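Local coordinates for substrate binding periplasmic protein (Ralstonia solanacearum, PDB 3LOP) that probably captures leucine or a related small molecule in the periplasm and is seen here with leucine bound, at residues R30-W35 with V295-I300; D34-N37 with G41-G44; D67-D72 with A98-V103; V253-N256 with V261-V264; Y322-G325 with T329-F332. All coordinates share one frame; numbering follows the deposited sequence.

Contacts 1, 2 and 5 form a connected cluster around helix 284-303. Contacts 1 and 2, with centres 8 Å apart, share helix 19-38, and Ile-42 of contact 2 packs on Ala-297 and Ile-300 of contact 1. Contact 5 lies about 14 Å, centre to centre, from contact 1, with Val-295 touching Val-324, Val-330 and Phe-332. Contact 4, about 13 Å from contact 5 between centres, meets it where Val-264 reaches Gly-325. Contact 3 is more remote but reaches contact 1 through Val-103 and Leu-296. Along the chain, contacts 3 and 4 fall inside the long loop closed by contact 1, while contact 5 follows it. C-terminal elements thus pack onto early ones.

Contact 1. Residues R30-W35 with V295-I300; sequences RLYFDW and VLAEAI. With EDO (1,2-ethanediol), chain C.
Leu-296 is the first residue of 295-300 to reach helix 19-38: its CD2 lies at the edge of the Phe-33 ring, 4.4 Å from CZ. Ala-297 comes next and carries more of the contact. Its single methyl faces the other helix and is met by two rings. CE2 of Tyr-32 stands 3.8 Å from Ala-297 CB, and CE1 of Phe-33 is 4.4 Å from the same carbon; the methyl lies at the edge of each ring, near its plane, rather than over a face. Tyr-32 gets there because its CG is turned anti to the backbone N (chi1 -175°). Phe-33 swings the other way, its CG beside the backbone N (chi1 -70°), which sets CE1 at Ala-297 and CZ at Leu-296. Ile-300, nearly a turn on, points toward 30-35 without touching it and packs on Val-75 and Ile-42. The helix axes are 11.3 Å apart at 40°, a wide spacing spanned by the two aromatic rings, and no hydrogen bond crosses it. Beside the contact, ethanediol O1 donates to Asp-34 OD1 (3.1 Å) and its C1 rests against Phe-33 CB. Asp-34 OD2 also pairs by charge with Arg-30 NH1, although no N-H points at the oxygen. Among the neighbouring elements, Phe-33 and Leu-296 both lean on Leu-78 of strand 74-78, Tyr-32 sets its ring edge-to-face with Phe-290, and Trp-35 packs against helix 263-275.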
# COMPACT_ATOMS: atom_id res chain seq x y z
N ARG A 30 9.36 11.58 0.20
CA ARG A 30 10.31 12.65 -0.08
C ARG A 30 9.66 13.99 0.22
O ARG A 30 10.28 14.89 0.78
CB ARG A 30 10.77 12.59 -1.54
CG ARG A 30 11.81 13.63 -1.91
CD ARG A 30 12.29 13.44 -3.34
NE ARG A 30 13.33 14.39 -3.71
CZ ARG A 30 13.13 15.69 -3.92
NH1 ARG A 30 11.91 16.20 -3.78
NH2 ARG A 30 14.14 16.48 -4.26
N LEU A 31 8.39 14.12 -0.16
CA LEU A 31 7.67 15.37 0.08
C LEU A 31 7.60 15.64 1.58
O LEU A 31 7.88 16.76 2.03
CB LEU A 31 6.25 15.30 -0.49
CG LEU A 31 5.37 16.52 -0.17
CD1 LEU A 31 5.98 17.77 -0.78
CD2 LEU A 31 3.97 16.29 -0.71
N TYR A 32 7.23 14.63 2.36
CA TYR A 32 7.14 14.85 3.79
C TYR A 32 8.47 15.26 4.40
O TYR A 32 8.54 16.20 5.19
CB TYR A 32 6.61 13.62 4.54
CG TYR A 32 6.43 13.95 6.00
CD1 TYR A 32 5.36 14.76 6.41
CD2 TYR A 32 7.39 13.60 6.94
CE1 TYR A 32 5.27 15.22 7.72
CE2 TYR A 32 7.31 14.05 8.25
CZ TYR A 32 6.25 14.87 8.63
OH TYR A 32 6.20 15.36 9.91
N PHE A 33 9.54 14.56 4.04
CA PHE A 33 10.84 14.89 4.61
C PHE A 33 11.35 16.26 4.15
O PHE A 33 11.96 16.98 4.93
CB PHE A 33 11.86 13.79 4.31
CG PHE A 33 11.60 12.52 5.07
CD1 PHE A 33 11.32 12.56 6.43
CD2 PHE A 33 11.64 11.28 4.44
CE1 PHE A 33 11.07 11.39 7.15
CE2 PHE A 33 11.40 10.10 5.15
CZ PHE A 33 11.11 10.16 6.50
N ASP A 34 11.09 16.63 2.89
CA ASP A 34 11.52 17.95 2.42
C ASP A 34 10.76 19.01 3.21
O ASP A 34 11.32 20.03 3.60
CB ASP A 34 11.22 18.13 0.93
CG ASP A 34 12.19 17.38 0.04
OD1 ASP A 34 13.30 17.04 0.50
OD2 ASP A 34 11.85 17.14 -1.14
N TRP A 35 9.48 18.75 3.45
CA TRP A 35 8.60 19.64 4.21
C TRP A 35 9.10 19.76 5.65
O TRP A 35 9.22 20.86 6.20
CB TRP A 35 7.18 19.06 4.15
CG TRP A 35 6.14 19.57 5.11
CD1 TRP A 35 5.42 18.81 5.99
CD2 TRP A 35 5.58 20.90 5.19
NE1 TRP A 35 4.44 19.57 6.59
CE2 TRP A 35 4.52 20.85 6.12
CE3 TRP A 35 5.87 22.12 4.56
CZ2 TRP A 35 3.74 21.97 6.43
CZ3 TRP A 35 5.10 23.23 4.87
CH2 TRP A 35 4.05 23.15 5.80
N VAL A 295 5.09 9.04 10.39
CA VAL A 295 5.11 8.13 11.53
C VAL A 295 6.56 7.87 11.94
O VAL A 295 6.90 7.88 13.12
CB VAL A 295 4.42 6.80 11.19
CG1 VAL A 295 4.71 5.75 12.25
CG2 VAL A 295 2.91 7.01 11.08
N LEU A 296 7.41 7.62 10.95
CA LEU A 296 8.82 7.37 11.22
C LEU A 296 9.47 8.61 11.82
O LEU A 296 10.26 8.51 12.76
CB LEU A 296 9.55 6.97 9.93
CG LEU A 296 11.07 6.80 10.02
CD1 LEU A 296 11.43 5.77 11.09
CD2 LEU A 296 11.59 6.35 8.66
N ALA A 297 9.13 9.78 11.30
CA ALA A 297 9.69 11.03 11.80
C ALA A 297 9.38 11.23 13.28
O ALA A 297 10.23 11.70 14.03
CB ALA A 297 9.17 12.21 10.99
N GLU A 298 8.17 10.88 13.70
CA GLU A 298 7.78 11.03 15.10
C GLU A 298 8.63 10.10 15.97
O GLU A 298 9.05 10.47 17.06
CB GLU A 298 6.29 10.70 15.27
CG GLU A 298 5.78 10.68 16.71
CD GLU A 298 5.97 12.00 17.46
OE1 GLU A 298 6.17 13.05 16.81
OE2 GLU A 298 5.90 11.98 18.70
N ALA A 299 8.88 8.89 15.47
CA ALA A 299 9.70 7.95 16.22
C ALA A 299 11.12 8.49 16.33
O ALA A 299 11.75 8.40 17.38
CB ALA A 299 9.70 6.59 15.53
N ILE A 300 11.64 9.04 15.23
CA ILE A 300 12.99 9.59 15.24
C ILE A 300 13.07 10.75 16.24
O ILE A 300 14.05 10.89 16.97
CB ILE A 300 13.40 10.07 13.84
CG1 ILE A 300 13.47 8.87 12.89
CG2 ILE A 300 14.76 10.77 13.90
CD1 ILE A 300 13.79 9.22 11.45
C1 EDO C . 14.58 14.51 2.19
O1 EDO C . 13.79 14.05 1.09
C2 EDO C . 15.98 14.88 1.70
O2 EDO C . 16.67 13.69 1.30

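Contact 2. Residues D34-N37 with G41-G44; sequences DWLN and GING. With EDO (1,2-ethanediol), chain C.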
# COMPACT_ATOMS: atom_id res chain seq x y z
N ASP A 34 11.09 16.63 2.89
CA ASP A 34 11.52 17.95 2.42
C ASP A 34 10.76 19.01 3.21
O ASP A 34 11.32 20.03 3.60
CB ASP A 34 11.22 18.13 0.93
CG ASP A 34 12.19 17.38 0.04
OD1 ASP A 34 13.30 17.04 0.50
OD2 ASP A 34 11.85 17.14 -1.14
N TRP A 35 9.48 18.75 3.45
CA TRP A 35 8.60 19.64 4.21
C TRP A 35 9.10 19.76 5.65
O TRP A 35 9.22 20.86 6.20
CB TRP A 35 7.18 19.06 4.15
CG TRP A 35 6.14 19.57 5.11
CD1 TRP A 35 5.42 18.81 5.99
CD2 TRP A 35 5.58 20.90 5.19
NE1 TRP A 35 4.44 19.57 6.59
CE2 TRP A 35 4.52 20.85 6.12
CE3 TRP A 35 5.87 22.12 4.56
CZ2 TRP A 35 3.74 21.97 6.43
CZ3 TRP A 35 5.10 23.23 4.87
CH2 TRP A 35 4.05 23.15 5.80
N LEU A 36 9.44 18.62 6.24
CA LEU A 36 9.96 18.58 7.61
C LEU A 36 11.25 19.39 7.68
O LEU A 36 11.47 20.16 8.61
CB LEU A 36 10.21 17.14 8.03
CG LEU A 36 10.76 16.90 9.44
CD1 LEU A 36 9.75 17.39 10.47
CD2 LEU A 36 11.05 15.42 9.63
N ASN A 37 12.12 19.20 6.69
CA ASN A 37 13.37 19.93 6.66
C ASN A 37 13.10 21.43 6.49
O ASN A 37 13.74 22.25 7.10
CB ASN A 37 14.31 19.41 5.56
CG ASN A 37 14.94 18.06 5.90
OD1 ASN A 37 15.10 17.72 7.08
ND2 ASN A 37 15.31 17.30 4.87
N GLY A 41 13.59 20.45 10.44
CA GLY A 41 14.04 19.08 10.59
C GLY A 41 13.61 18.47 11.89
O GLY A 41 12.56 18.82 12.42
N ILE A 42 14.43 17.56 12.41
CA ILE A 42 14.11 16.91 13.68
C ILE A 42 15.18 17.24 14.70
O ILE A 42 16.34 16.86 14.55
CB ILE A 42 14.04 15.38 13.51
CG1 ILE A 42 12.98 15.02 12.48
CG2 ILE A 42 13.72 14.73 14.85
CD1 ILE A 42 12.84 13.53 12.24
N ASN A 43 14.79 17.96 15.74
CA ASN A 43 15.71 18.36 16.80
C ASN A 43 16.93 19.04 16.17
O ASN A 43 18.06 18.82 16.59
CB ASN A 43 16.15 17.14 17.62
CG ASN A 43 14.98 16.44 18.31
OD1 ASN A 43 14.18 17.08 19.00
ND2 ASN A 43 14.87 15.13 18.12
N GLY A 44 16.67 19.87 15.16
CA GLY A 44 17.73 20.59 14.49
C GLY A 44 18.55 19.77 13.51
O GLY A 44 19.56 20.24 12.99
C1 EDO C . 14.58 14.51 2.19
O1 EDO C . 13.79 14.05 1.09
C2 EDO C . 15.98 14.88 1.70
O2 EDO C . 16.67 13.69 1.30
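This is a short-range turn contact at the C-terminal end of helix 19-38, where the chain doubles back toward strand 47-53, and Leu-36 makes it with both Gly-41 and Ile-42. The backbone part is one bond: Gly-41 N donates to Leu-36 O at 2.8 Å. It spans five residues instead of the helical four, a pattern that goes with the close of a helix, and the positive phi of Gly-41 (72°) suits glycine. The side-chain part is tighter. With its CG anti to the backbone N (chi1 180°), Leu-36 points its branched end at the turn, across Ile-42, CD1 coming 3.7 Å from Gly-41 O. Its other methyl, CD2, presses on Ile-42, 3.5 Å from CG1 and 3.7 Å from CD1, the first being closer than usual for two carbons. Asn-37 flanks the turn, with OD1 3.9 Å from Gly-41 CA, while its ND2 is hydrogen-bonded to Ile-47 O. Leu-36 and Ile-42 also share Ala-297 of helix 284-303 and Ile-47 as neighbours. Strands 6-12 and 47-53 run parallel side by side, so helix 19-38 and this turn make up the connection of a classic beta-alpha-beta crossover.

Contact 3. Residues D67-D72 with A98-V103; sequences DMARVD and ARLPLV
No ring or amide lies between Ala-69 and its partners Ala-98 and Leu-100, so no flat face or edge is used across this contact; it is methyl against methyl. The nearby guanidinium of Arg-70 stands apart from the methyls and is salt-bridged to Glu-97, just before Ala-98. Ala-69 CB points at the other segment and meets Ala-98 CB at 3.7 Å. The same methyl is approached by one branch of Leu-100, CD2, at a looser 4.4 Å. Leu-100 can do this because its CG is anti to the backbone N (chi1 -169°), which carries the branched end back toward helix 58-71. Two small alanines let the backbones come close, with the CA atoms of Ala-69 and Ala-98 only 6.3 Å apart. Between Ala-98 and Leu-100 the chain turns out of helix 94-98 by a Schellman motif: Arg-99 has positive phi (53°), Leu-100 N bonds to Leu-95 O and Arg-99 N to Ala-96 O. The chain then enters strand 102-103, which runs parallel to strand 74-78 in the five-stranded sheet, so this turn delivers a new strand of an alpha/beta lobe, as expected of periplasmic binding proteins. Helix 58-71 is ending too, and Asp-67 O accepts from both Val-71 N at 3.1 Å and Arg-70 N at 3.2 Å. Arg-309 links the two ends from outside: NH1 is hydrogen-bonded to Ala-98 O, and NH2 makes a weak bond to Ala-69 O. Leu-100 also rests on Ile-9 of strand 6-12 and Leu-77 of strand 74-78.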
# COMPACT_ATOMS: atom_id res chain seq x y z
N ASP A 67 22.76 -3.45 0.85
CA ASP A 67 23.75 -2.46 0.44
C ASP A 67 23.53 -1.11 1.10
O ASP A 67 24.46 -0.52 1.66
CB ASP A 67 23.73 -2.27 -1.08
CG ASP A 67 24.21 -3.48 -1.85
OD1 ASP A 67 25.01 -4.27 -1.30
OD2 ASP A 67 23.78 -3.65 -3.02
N MSE A 68 22.30 -0.60 1.05
CA MSE A 68 22.02 0.70 1.65
C MSE A 68 22.16 0.71 3.17
O MSE A 68 22.56 1.72 3.76
CB MSE A 68 20.61 1.20 1.23
CG MSE A 68 20.62 2.11 -0.04
SE MSE A 68 18.91 2.80 -0.63
CE MSE A 68 18.29 1.14 -0.81
N ALA A 69 21.84 -0.41 3.82
CA ALA A 69 21.95 -0.48 5.27
C ALA A 69 23.39 -0.35 5.73
O ALA A 69 23.67 0.09 6.85
CB ALA A 69 21.36 -1.79 5.78
N ARG A 70 24.32 -0.74 4.86
CA ARG A 70 25.73 -0.69 5.19
C ARG A 70 26.43 0.61 4.82
O ARG A 70 27.31 1.08 5.54
CB ARG A 70 26.45 -1.86 4.52
CG ARG A 70 25.94 -3.21 4.98
CD ARG A 70 26.68 -4.35 4.31
NE ARG A 70 26.22 -5.64 4.81
CZ ARG A 70 26.78 -6.80 4.49
NH1 ARG A 70 27.82 -6.84 3.67
NH2 ARG A 70 26.29 -7.93 5.00
N VAL A 71 26.03 1.20 3.70
CA VAL A 71 26.65 2.42 3.21
C VAL A 71 25.98 3.73 3.63
O VAL A 71 26.67 4.72 3.89
CB VAL A 71 26.75 2.40 1.67
CG1 VAL A 71 27.36 3.70 1.16
CG2 VAL A 71 27.58 1.21 1.22
N ASP A 72 24.66 3.75 3.69
CA ASP A 72 23.95 4.98 4.03
C ASP A 72 23.65 5.25 5.50
O ASP A 72 23.02 6.26 5.83
CB ASP A 72 22.66 5.05 3.22
CG ASP A 72 22.92 5.11 1.72
OD1 ASP A 72 23.65 6.03 1.29
OD2 ASP A 72 22.40 4.25 0.98
N ALA A 98 20.72 -6.16 9.72
CA ALA A 98 20.98 -4.73 9.83
C ALA A 98 20.29 -4.10 11.04
O ALA A 98 20.53 -2.94 11.34
CB ALA A 98 20.50 -4.03 8.55
N ARG A 99 19.45 -4.88 11.73
CA ARG A 99 18.70 -4.37 12.88
C ARG A 99 17.96 -3.12 12.40
O ARG A 99 17.84 -2.14 13.12
CB ARG A 99 19.63 -4.02 14.04
CG ARG A 99 20.21 -5.25 14.73
CD ARG A 99 21.08 -4.88 15.93
NE ARG A 99 22.26 -4.12 15.53
CZ ARG A 99 22.41 -2.81 15.69
NH1 ARG A 99 21.44 -2.10 16.26
NH2 ARG A 99 23.52 -2.22 15.28
N LEU A 100 17.47 -3.19 11.17
CA LEU A 100 16.78 -2.07 10.55
C LEU A 100 15.27 -2.21 10.52
O LEU A 100 14.73 -3.12 9.90
CB LEU A 100 17.29 -1.91 9.11
CG LEU A 100 16.88 -0.64 8.37
CD1 LEU A 100 17.57 0.56 9.01
CD2 LEU A 100 17.27 -0.76 6.91
N PRO A 101 14.56 -1.30 11.20
CA PRO A 101 13.10 -1.39 11.20
C PRO A 101 12.52 -0.99 9.85
O PRO A 101 13.00 -0.06 9.20
CB PRO A 101 12.69 -0.42 12.32
CG PRO A 101 13.78 0.60 12.29
CD PRO A 101 15.03 -0.23 12.10
N LEU A 102 11.50 -1.72 9.42
CA LEU A 102 10.81 -1.44 8.16
C LEU A 102 9.46 -0.85 8.55
O LEU A 102 8.58 -1.55 9.03
CB LEU A 102 10.62 -2.73 7.35
CG LEU A 102 9.62 -2.68 6.18
CD1 LEU A 102 9.87 -1.46 5.32
CD2 LEU A 102 9.74 -3.96 5.35
N VAL A 103 9.32 0.46 8.35
CA VAL A 103 8.10 1.16 8.70
C VAL A 103 7.17 1.32 7.51
O VAL A 103 7.58 1.78 6.44
CB VAL A 103 8.42 2.56 9.28
CG1 VAL A 103 7.13 3.31 9.58
CG2 VAL A 103 9.24 2.41 10.55

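Contact 4. Residues V253-N256 with V261-V264; sequences VMPN and VNPV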
# COMPACT_ATOMS: atom_id res chain seq x y z
N VAL A 253 -8.00 2.60 3.55
CA VAL A 253 -7.14 2.30 4.70
C VAL A 253 -6.19 3.48 4.96
O VAL A 253 -5.33 3.42 5.84
CB VAL A 253 -6.32 1.01 4.47
CG1 VAL A 253 -7.27 -0.17 4.32
CG2 VAL A 253 -5.43 1.14 3.25
N MSE A 254 -6.38 4.54 4.19
CA MSE A 254 -5.59 5.76 4.30
C MSE A 254 -6.52 6.96 4.14
O MSE A 254 -7.64 6.82 3.65
CB MSE A 254 -4.55 5.82 3.18
CG MSE A 254 -3.29 4.99 3.39
SE MSE A 254 -2.14 5.77 4.72
CE MSE A 254 -1.74 4.17 5.72
N PRO A 255 -6.07 8.15 4.57
CA PRO A 255 -6.92 9.34 4.43
C PRO A 255 -7.24 9.47 2.93
O PRO A 255 -6.37 9.27 2.08
CB PRO A 255 -6.01 10.46 4.93
CG PRO A 255 -5.24 9.78 6.02
CD PRO A 255 -4.88 8.45 5.39
N ASN A 256 -8.49 9.79 2.62
CA ASN A 256 -8.94 9.91 1.24
C ASN A 256 -8.54 11.22 0.56
O ASN A 256 -8.97 12.29 0.98
CB ASN A 256 -10.47 9.75 1.22
CG ASN A 256 -11.06 9.83 -0.17
OD1 ASN A 256 -10.35 9.87 -1.17
ND2 ASN A 256 -12.39 9.83 -0.24
N VAL A 261 -10.64 18.48 2.88
CA VAL A 261 -10.60 19.06 4.22
C VAL A 261 -9.95 18.17 5.27
O VAL A 261 -9.69 18.62 6.39
CB VAL A 261 -12.02 19.45 4.73
CG1 VAL A 261 -12.64 20.47 3.80
CG2 VAL A 261 -12.89 18.21 4.86
N ASN A 262 -9.68 16.91 4.94
CA ASN A 262 -9.03 16.03 5.89
C ASN A 262 -7.67 16.64 6.25
O ASN A 262 -6.93 17.06 5.37
CB ASN A 262 -8.86 14.64 5.28
CG ASN A 262 -7.99 13.73 6.13
OD1 ASN A 262 -6.77 13.79 6.08
ND2 ASN A 262 -8.63 12.90 6.94
N PRO A 263 -7.34 16.71 7.56
CA PRO A 263 -6.06 17.28 8.00
C PRO A 263 -4.80 16.76 7.32
O PRO A 263 -3.90 17.53 7.02
CB PRO A 263 -6.06 17.00 9.50
CG PRO A 263 -7.51 17.09 9.85
CD PRO A 263 -8.17 16.33 8.71
N VAL A 264 -4.73 15.45 7.08
CA VAL A 264 -3.55 14.89 6.43
C VAL A 264 -3.47 15.37 4.98
O VAL A 264 -2.40 15.72 4.50
CB VAL A 264 -3.57 13.34 6.46
CG1 VAL A 264 -2.37 12.79 5.71
CG2 VAL A 264 -3.55 12.85 7.90
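Pro-255 meets Asn-262 with its CB and Val-264 with its CG, and the ring can be followed atom by atom. CB, the first carbon, sits by the Asn-262 amide, 3.6 Å from OD1, 4.0 Å from CG and 4.1 Å from ND2, so it touches the whole group with the oxygen nearest. One bond further out, CG turns to Val-264, lying 4.0 Å from both its CB and its CG2; CG1 is slightly further at 4.2 Å. The proline ring and the valine thus pack at a slant, the ring filling the angle between the cap and the first turn of helix 263-275. Asn-262 is the N-cap of that helix. Its CG is anti to the backbone N (chi1 171°), which brings OD1 back over the helix start, where it accepts from Val-264 N at 2.8 Å. That bond is weak, bent to 127° at the hydrogen, and Ile-265 N gives the same oxygen a further bond. Behind the contact, Pro-255 touches Val-287 and Val-264 touches Val-291, both of helix 284-303, while Met-254 packs on Lys-122 and Phe-328. The stretch leads from strand 249-252 into helix 263-275, consistent with one of the crossings that join the two lobes in this family. No hydrogen bond spans the two segments: the proline contributes carbon alone, the amide oxygen spends its bonding on the helix N-H groups, and its partial negative charge would favour the positive end of the helix dipole.

Contact 5. Residues Y322-G325 with T329-F332; sequences YDVG and TVDF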
# COMPACT_ATOMS: atom_id res chain seq x y z
N TYR A 322 -0.41 7.58 18.16
CA TYR A 322 0.15 8.82 17.66
C TYR A 322 -0.75 9.27 16.51
O TYR A 322 -0.99 8.50 15.57
CB TYR A 322 1.59 8.61 17.17
CG TYR A 322 2.09 9.74 16.31
CD1 TYR A 322 2.17 11.04 16.81
CD2 TYR A 322 2.46 9.52 14.99
CE1 TYR A 322 2.59 12.09 16.01
CE2 TYR A 322 2.88 10.56 14.17
CZ TYR A 322 2.94 11.84 14.69
OH TYR A 322 3.35 12.87 13.87
N ASP A 323 -1.23 10.50 16.58
CA ASP A 323 -2.14 11.07 15.57
C ASP A 323 -1.37 11.76 14.45
O ASP A 323 -0.74 12.80 14.67
CB ASP A 323 -3.07 12.08 16.25
CG ASP A 323 -4.31 12.39 15.42
OD1 ASP A 323 -4.27 12.26 14.18
OD2 ASP A 323 -5.33 12.78 16.02
N VAL A 324 -1.43 11.20 13.25
CA VAL A 324 -0.76 11.77 12.09
C VAL A 324 -1.60 12.95 11.58
O VAL A 324 -1.12 13.78 10.80
CB VAL A 324 -0.61 10.71 10.97
CG1 VAL A 324 0.05 11.31 9.75
CG2 VAL A 324 0.21 9.53 11.49
N GLY A 325 -2.84 13.00 12.04
CA GLY A 325 -3.75 14.06 11.65
C GLY A 325 -5.15 13.54 11.41
O GLY A 325 -5.34 12.45 10.87
N THR A 329 -4.66 7.48 13.74
CA THR A 329 -3.68 7.16 14.76
C THR A 329 -2.97 5.83 14.53
O THR A 329 -3.51 4.92 13.92
CB THR A 329 -4.34 7.12 16.15
OG1 THR A 329 -5.43 6.19 16.13
CG2 THR A 329 -4.86 8.50 16.52
N VAL A 330 -1.75 5.75 15.05
CA VAL A 330 -0.94 4.55 14.93
C VAL A 330 -0.53 4.04 16.31
O VAL A 330 -0.04 4.81 17.14
CB VAL A 330 0.32 4.83 14.09
CG1 VAL A 330 1.14 3.57 13.94
CG2 VAL A 330 -0.08 5.38 12.73
N ASP A 331 -0.76 2.76 16.55
CA ASP A 331 -0.40 2.13 17.82
C ASP A 331 0.42 0.88 17.52
O ASP A 331 -0.11 -0.13 17.05
CB ASP A 331 -1.68 1.76 18.59
CG ASP A 331 -1.39 0.93 19.83
OD1 ASP A 331 -0.22 0.89 20.26
OD2 ASP A 331 -2.34 0.32 20.38
N PHE A 332 1.73 0.95 17.79
CA PHE A 332 2.62 -0.18 17.54
C PHE A 332 2.90 -1.00 18.80
O PHE A 332 3.72 -1.91 18.77
CB PHE A 332 3.96 0.29 16.97
CG PHE A 332 3.89 0.82 15.57
CD1 PHE A 332 3.17 0.15 14.58
CD2 PHE A 332 4.61 1.95 15.21
CE1 PHE A 332 3.17 0.61 13.26
CE2 PHE A 332 4.62 2.42 13.90
CZ PHE A 332 3.90 1.75 12.92
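Tyr-322 and Val-330 form the hydrogen-bonded pair of this two-stranded antiparallel hairpin. Tyr-322 N donates to Val-330 O at 3.0 Å, and Val-330 N donates back to Tyr-322 O at 2.9 Å. That same Tyr-322 oxygen has Thr-329 CA at 3.1 Å as a CA-H...O contact, so it is gripped by an amide and an alpha carbon together. Next to it, Asp-323 and Thr-329 are a non-hydrogen-bonded pair, on the sheet face away from Tyr-322 and Val-330; their backbones are nearer, but the side chains are looser. Thr-329 CG2 is 4.0 Å from Asp-323 CB, the two side chains crossing at a slant on the more open face, and Thr-329 also touches His-341, near a bound nickel ion. Val-324 CG2 and Val-330 CG2 are 4.3 Å apart, but both valines are buried and rest on Val-295 of helix 284-303. Val-330 also lays CG1 over one face of the Phe-332 ring, 3.4 Å above its plane and offset toward the rim. The exposed Asp-323 does its work within the turn: OD1 accepts from Gly-325 N at 2.7 Å, an Asx turn, reached on the anti side of the carboxylate and 30° out of its plane. Gly-327 N adds a second bond to the same oxygen. One carboxylate oxygen thus ties down two N-H groups of the connecting turn, and backbone bonds, rather than side-chain polarity, hold the strands together.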